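Long-range contact in MaoC-like dehydratase (Phytophthora Capsici, PDB 3KH8), which probably catalyses the hydration or dehydration of acyl thioesters, as a hot dog-fold enzyme of the MaoC-like hydratase family: residues 280-294 with 305-319. Residues are numbered along the deposited sequence; the frame is centred on the assembly and turned at random.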
loop_
_atom_site.group_PDB
_atom_site.type_symbol
_atom_site.label_atom_id
_atom_site.label_comp_id
_atom_site.label_asym_id
_atom_site.label_seq_id
_atom_site.Cartn_x
_atom_site.Cartn_y
_atom_site.Cartn_z
ATOM N N ARG A 280 2.059 -20.249 16.079
ATOM C CA ARG A 280 3.151 -19.640 16.822
ATOM C C ARG A 280 4.245 -19.195 15.865
ATOM O O ARG A 280 4.432 -19.788 14.800
ATOM C CB ARG A 280 3.688 -20.555 17.934
ATOM C CG ARG A 280 4.538 -21.713 17.473
ATOM C CD ARG A 280 4.999 -22.565 18.661
ATOM N NE ARG A 280 5.375 -23.902 18.212
ATOM C CZ ARG A 280 4.544 -24.937 18.151
ATOM N NH1 ARG A 280 3.279 -24.813 18.533
ATOM N NH2 ARG A 280 4.985 -26.106 17.717
ATOM N N PHE A 281 4.951 -18.137 16.241
ATOM C CA PHE A 281 6.041 -17.625 15.433
ATOM C C PHE A 281 7.343 -18.203 15.956
ATOM O O PHE A 281 7.752 -17.930 17.089
ATOM C CB PHE A 281 6.037 -16.093 15.443
ATOM C CG PHE A 281 4.714 -15.502 15.042
ATOM C CD1 PHE A 281 4.317 -15.491 13.706
ATOM C CD2 PHE A 281 3.849 -14.984 16.001
ATOM C CE1 PHE A 281 3.083 -14.960 13.329
ATOM C CE2 PHE A 281 2.606 -14.450 15.632
ATOM C CZ PHE A 281 2.227 -14.439 14.293
ATOM N N SER A 282 7.986 -19.015 15.127
ATOM C CA SER A 282 9.086 -19.854 15.598
ATOM C C SER A 282 10.465 -19.305 15.250
ATOM O O SER A 282 11.418 -19.511 16.000
ATOM C CB SER A 282 8.912 -21.291 15.096
ATOM O OG SER A 282 8.529 -21.305 13.736
ATOM N N SER A 283 10.566 -18.604 14.123
ATOM C CA SER A 283 11.819 -17.969 13.706
ATOM C C SER A 283 11.529 -16.826 12.729
ATOM O O SER A 283 10.440 -16.777 12.148
ATOM C CB SER A 283 12.782 -18.997 13.093
ATOM O OG SER A 283 12.375 -19.375 11.791
ATOM N N PRO A 284 12.493 -15.900 12.550
ATOM C CA PRO A 284 12.181 -14.733 11.733
ATOM C C PRO A 284 12.259 -14.976 10.230
ATOM O O PRO A 284 12.963 -15.879 9.769
ATOM C CB PRO A 284 13.230 -13.707 12.171
ATOM C CG PRO A 284 14.384 -14.521 12.622
ATOM C CD PRO A 284 13.807 -15.775 13.212
ATOM N N CYS A 285 11.518 -14.157 9.491
ATOM C CA CYS A 285 11.526 -14.146 8.038
ATOM C C CYS A 285 12.126 -12.821 7.567
ATOM O O CYS A 285 11.934 -11.785 8.201
ATOM C CB CYS A 285 10.094 -14.287 7.519
ATOM S SG CYS A 285 9.918 -14.355 5.730
ATOM N N PHE A 286 12.858 -12.858 6.460
ATOM C CA PHE A 286 13.414 -11.639 5.890
ATOM C C PHE A 286 12.671 -11.269 4.615
ATOM O O PHE A 286 12.415 -12.135 3.771
ATOM C CB PHE A 286 14.922 -11.784 5.645
ATOM C CG PHE A 286 15.699 -12.109 6.887
ATOM C CD1 PHE A 286 16.000 -11.112 7.814
ATOM C CD2 PHE A 286 16.111 -13.414 7.147
ATOM C CE1 PHE A 286 16.707 -11.409 8.971
ATOM C CE2 PHE A 286 16.820 -13.719 8.301
ATOM C CZ PHE A 286 17.118 -12.713 9.219
ATOM N N PRO A 287 12.299 -9.982 4.474
ATOM C CA PRO A 287 11.597 -9.568 3.259
ATOM C C PRO A 287 12.431 -9.938 2.039
ATOM O O PRO A 287 13.644 -9.710 2.028
ATOM C CB PRO A 287 11.499 -8.043 3.402
ATOM C CG PRO A 287 11.739 -7.756 4.842
ATOM C CD PRO A 287 12.657 -8.835 5.328
ATOM N N GLY A 288 11.793 -10.533 1.037
ATOM C CA GLY A 288 12.510 -11.044 -0.128
ATOM C C GLY A 288 12.574 -12.559 -0.174
ATOM O O GLY A 288 12.794 -13.144 -1.234
ATOM N N GLU A 289 12.378 -13.199 0.978
ATOM C CA GLU A 289 12.404 -14.654 1.060
ATOM C C GLU A 289 11.083 -15.267 0.605
ATOM O O GLU A 289 10.029 -14.608 0.644
ATOM C CB GLU A 289 12.768 -15.111 2.480
ATOM C CG GLU A 289 14.193 -14.728 2.886
ATOM C CD GLU A 289 14.639 -15.360 4.193
ATOM O OE1 GLU A 289 13.874 -15.340 5.181
ATOM O OE2 GLU A 289 15.773 -15.874 4.227
ATOM N N THR A 290 11.152 -16.522 0.162
ATOM C CA THR A 290 9.982 -17.257 -0.306
ATOM C C THR A 290 9.327 -18.012 0.847
ATOM O O THR A 290 9.981 -18.813 1.529
ATOM C CB THR A 290 10.354 -18.243 -1.441
ATOM O OG1 THR A 290 11.006 -17.526 -2.495
ATOM C CG2 THR A 290 9.113 -18.939 -1.999
ATOM N N ILE A 291 8.041 -17.747 1.062
ATOM C CA ILE A 291 7.285 -18.407 2.125
ATOM C C ILE A 291 6.465 -19.560 1.561
ATOM O O ILE A 291 5.551 -19.347 0.756
ATOM C CB ILE A 291 6.362 -17.424 2.890
ATOM C CG1 ILE A 291 7.194 -16.356 3.615
ATOM C CG2 ILE A 291 5.462 -18.190 3.883
ATOM C CD1 ILE A 291 6.364 -15.233 4.275
ATOM N N GLN A 292 6.805 -20.774 1.991
ATOM C CA GLN A 292 6.069 -21.983 1.619
ATOM C C GLN A 292 5.071 -22.328 2.710
ATOM O O GLN A 292 5.440 -22.414 3.885
ATOM C CB GLN A 292 7.019 -23.174 1.452
ATOM C CG GLN A 292 8.058 -23.043 0.352
ATOM C CD GLN A 292 9.132 -24.122 0.444
ATOM O OE1 GLN A 292 9.719 -24.344 1.503
ATOM N NE2 GLN A 292 9.394 -24.789 -0.669
ATOM N N THR A 293 3.819 -22.545 2.328
ATOM C CA THR A 293 2.813 -23.002 3.279
ATOM C C THR A 293 2.538 -24.498 3.070
ATOM O O THR A 293 2.077 -24.911 1.999
ATOM C CB THR A 293 1.510 -22.157 3.201
ATOM O OG1 THR A 293 1.825 -20.773 3.406
ATOM C CG2 THR A 293 0.513 -22.591 4.265
ATOM N N ARG A 294 2.851 -25.296 4.091
ATOM C CA ARG A 294 2.599 -26.743 4.078
ATOM C C ARG A 294 1.268 -27.017 4.759
ATOM O O ARG A 294 1.062 -26.598 5.893
ATOM C CB ARG A 294 3.685 -27.496 4.851
ATOM C CG ARG A 294 5.108 -27.237 4.418
ATOM C CD ARG A 294 6.067 -27.831 5.440
ATOM N NE ARG A 294 7.437 -27.860 4.938
ATOM C CZ ARG A 294 8.512 -28.069 5.693
ATOM N NH1 ARG A 294 8.390 -28.254 7.003
ATOM N NH2 ARG A 294 9.713 -28.078 5.137
ATOM N N PHE A 305 -0.996 -26.764 9.621
ATOM C CA PHE A 305 -0.083 -26.130 8.676
ATOM C C PHE A 305 1.172 -25.535 9.292
ATOM O O PHE A 305 1.236 -25.290 10.502
ATOM C CB PHE A 305 -0.814 -25.071 7.836
ATOM C CG PHE A 305 -1.204 -23.842 8.606
ATOM C CD1 PHE A 305 -2.406 -23.795 9.301
ATOM C CD2 PHE A 305 -0.368 -22.727 8.627
ATOM C CE1 PHE A 305 -2.774 -22.656 10.007
ATOM C CE2 PHE A 305 -0.722 -21.582 9.337
ATOM C CZ PHE A 305 -1.929 -21.544 10.021
ATOM N N GLN A 306 2.167 -25.325 8.437
ATOM C CA GLN A 306 3.376 -24.594 8.775
ATOM C C GLN A 306 3.699 -23.645 7.632
ATOM O O GLN A 306 3.333 -23.905 6.484
ATOM C CB GLN A 306 4.557 -25.547 8.943
ATOM C CG GLN A 306 4.461 -26.541 10.095
ATOM C CD GLN A 306 5.670 -27.454 10.133
ATOM O OE1 GLN A 306 6.010 -28.087 9.134
ATOM N NE2 GLN A 306 6.338 -27.510 11.279
ATOM N N ALA A 307 4.383 -22.547 7.945
ATOM C CA ALA A 307 4.988 -21.714 6.915
ATOM C C ALA A 307 6.499 -21.777 7.057
ATOM O O ALA A 307 7.033 -21.679 8.164
ATOM C CB ALA A 307 4.485 -20.277 6.989
ATOM N N VAL A 308 7.179 -21.948 5.927
ATOM C CA VAL A 308 8.611 -22.216 5.910
ATOM C C VAL A 308 9.296 -21.291 4.912
ATOM O O VAL A 308 8.764 -21.044 3.833
ATOM C CB VAL A 308 8.895 -23.699 5.522
ATOM C CG1 VAL A 308 10.389 -24.017 5.604
ATOM C CG2 VAL A 308 8.098 -24.661 6.412
ATOM N N VAL A 309 10.465 -20.771 5.277
ATOM C CA VAL A 309 11.294 -20.034 4.325
ATOM C C VAL A 309 12.015 -21.039 3.434
ATOM O O VAL A 309 12.836 -21.837 3.911
ATOM C CB VAL A 309 12.293 -19.073 5.021
ATOM C CG1 VAL A 309 13.360 -18.595 4.045
ATOM C CG2 VAL A 309 11.559 -17.880 5.613
ATOM N N LYS A 310 11.679 -21.001 2.147
ATOM C CA LYS A 310 12.211 -21.936 1.151
ATOM C C LYS A 310 13.739 -21.906 1.071
ATOM O O LYS A 310 14.388 -22.956 1.008
ATOM C CB LYS A 310 11.604 -21.635 -0.224
ATOM C CG LYS A 310 11.974 -22.633 -1.315
ATOM C CD LYS A 310 11.245 -22.327 -2.606
ATOM C CE LYS A 310 11.531 -23.373 -3.660
ATOM N NZ LYS A 310 10.863 -23.013 -4.941
ATOM N N GLU A 311 14.305 -20.703 1.100
ATOM C CA GLU A 311 15.739 -20.513 0.879
ATOM C C GLU A 311 16.610 -21.087 2.000
ATOM O O GLU A 311 17.777 -21.409 1.775
ATOM C CB GLU A 311 16.065 -19.029 0.654
ATOM C CG GLU A 311 15.551 -18.451 -0.678
ATOM C CD GLU A 311 14.093 -17.985 -0.629
ATOM O OE1 GLU A 311 13.431 -18.129 0.425
ATOM O OE2 GLU A 311 13.607 -17.469 -1.659
ATOM N N ARG A 312 16.037 -21.220 3.197
ATOM C CA ARG A 312 16.792 -21.643 4.379
ATOM C C ARG A 312 16.227 -22.895 5.044
ATOM O O ARG A 312 16.820 -23.420 5.994
ATOM C CB ARG A 312 16.868 -20.500 5.401
ATOM C CG ARG A 312 17.688 -19.299 4.937
ATOM C CD ARG A 312 17.805 -18.223 6.011
ATOM N NE ARG A 312 16.558 -17.481 6.196
ATOM C CZ ARG A 312 15.790 -17.541 7.282
ATOM N NH1 ARG A 312 16.132 -18.311 8.311
ATOM N NH2 ARG A 312 14.674 -16.824 7.343
ATOM N N GLY A 313 15.079 -23.361 4.556
ATOM C CA GLY A 313 14.371 -24.496 5.150
ATOM C C GLY A 313 13.958 -24.272 6.597
ATOM O O GLY A 313 13.788 -25.228 7.352
ATOM N N ALA A 314 13.802 -23.011 6.987
ATOM C CA ALA A 314 13.467 -22.667 8.367
ATOM C C ALA A 314 11.969 -22.450 8.542
ATOM O O ALA A 314 11.355 -21.670 7.810
ATOM C CB ALA A 314 14.234 -21.429 8.804
ATOM N N VAL A 315 11.383 -23.139 9.514
ATOM C CA VAL A 315 9.975 -22.928 9.840
ATOM C C VAL A 315 9.820 -21.572 10.542
ATOM O O VAL A 315 10.495 -21.304 11.537
ATOM C CB VAL A 315 9.387 -24.076 10.702
ATOM C CG1 VAL A 315 9.596 -25.440 10.022
ATOM C CG2 VAL A 315 9.983 -24.081 12.088
ATOM N N ILE A 316 8.958 -20.712 10.001
ATOM C CA ILE A 316 8.741 -19.379 10.577
ATOM C C ILE A 316 7.398 -19.271 11.300
ATOM O O ILE A 316 7.248 -18.492 12.238
ATOM C CB ILE A 316 8.890 -18.247 9.521
ATOM C CG1 ILE A 316 7.902 -18.431 8.356
ATOM C CG2 ILE A 316 10.337 -18.177 9.028
ATOM C CD1 ILE A 316 7.776 -17.226 7.420
ATOM N N VAL A 317 6.429 -20.055 10.839
ATOM C CA VAL A 317 5.116 -20.142 11.458
ATOM C C VAL A 317 4.865 -21.628 11.717
ATOM O O VAL A 317 4.832 -22.433 10.783
ATOM C CB VAL A 317 4.018 -19.562 10.537
ATOM C CG1 VAL A 317 2.665 -19.661 11.190
ATOM C CG2 VAL A 317 4.326 -18.105 10.165
ATOM N N ASP A 318 4.706 -21.983 12.988
ATOM C CA ASP A 318 4.608 -23.384 13.394
ATOM C C ASP A 318 3.317 -23.625 14.168
ATOM O O ASP A 318 2.659 -22.669 14.604
ATOM C CB ASP A 318 5.824 -23.758 14.251
ATOM C CG ASP A 318 6.220 -25.232 14.128
ATOM O OD1 ASP A 318 5.443 -26.061 13.602
ATOM O OD2 ASP A 318 7.336 -25.560 14.576
ATOM N N GLY A 319 2.958 -24.900 14.319
ATOM C CA GLY A 319 1.780 -25.302 15.089
ATOM C C GLY A 319 0.485 -24.677 14.598
ATOM O O GLY A 319 -0.388 -24.333 15.394
HETATM O O HOH W 1 7.952 -24.569 17.307
HETATM O O HOH W 2 7.849 -15.844 12.224
HETATM O O HOH W 3 14.338 -18.059 10.440
HETATM O O HOH W 4 14.678 -14.967 -1.993
HETATM O O HOH W 5 12.163 -27.332 6.815
#
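Glu289 runs out extended (chi2 -171°) while Arg312 bends at its third torsion (chi3 -73°), and their planar ends meet nearly coplanar. The Arg312 guanidinium grips the Glu289 carboxylate side-on, NE to OE2 and NH2 to OE1, both at 2.7 Å, each N-H pointing almost straight at the syn lone pair of its carboxylate oxygen. Glu289 OE1 also accepts the backbone N of Phe286 from above the carboxylate plane, and Arg312 NH2 bonds to Pro284 O as well, so that together these bonds tie residues 310-313 to the loop 282-289. Phe286 CE2 lies over one guanidinium face. Beside this pair, the Glu311 carboxylate grips Thr290 at the start of strand 290-294, OE1 accepting Thr290 N (2.8 Å) and OE2 accepting Thr290 OG1 (2.7 Å). Further along the antiparallel pairing with strand 305-309, Val308 CG2 sits over the centre of the Arg294 guanidinium, while Gln306 OE1 meets Arg294 NH1 at its edge (3.2 Å). Gln306 NE2 in turn donates to Asp318 OD1, and Asp318 is the antiparallel hydrogen-bonded partner of Arg280. Ile316 and Val317 both face Ala307 in a classic bulge, and Ile316 CD1 packs against Cys285 CB (3.7 Å) and Ile291. The two segments thus join four strands of the MaoC-like hot dog sheet: strand 302-309 lies between 290-297 and 314-324, the latter pairing onward with 274-281, while Ile291, Phe305 and Ile316 pack against helix 251-266.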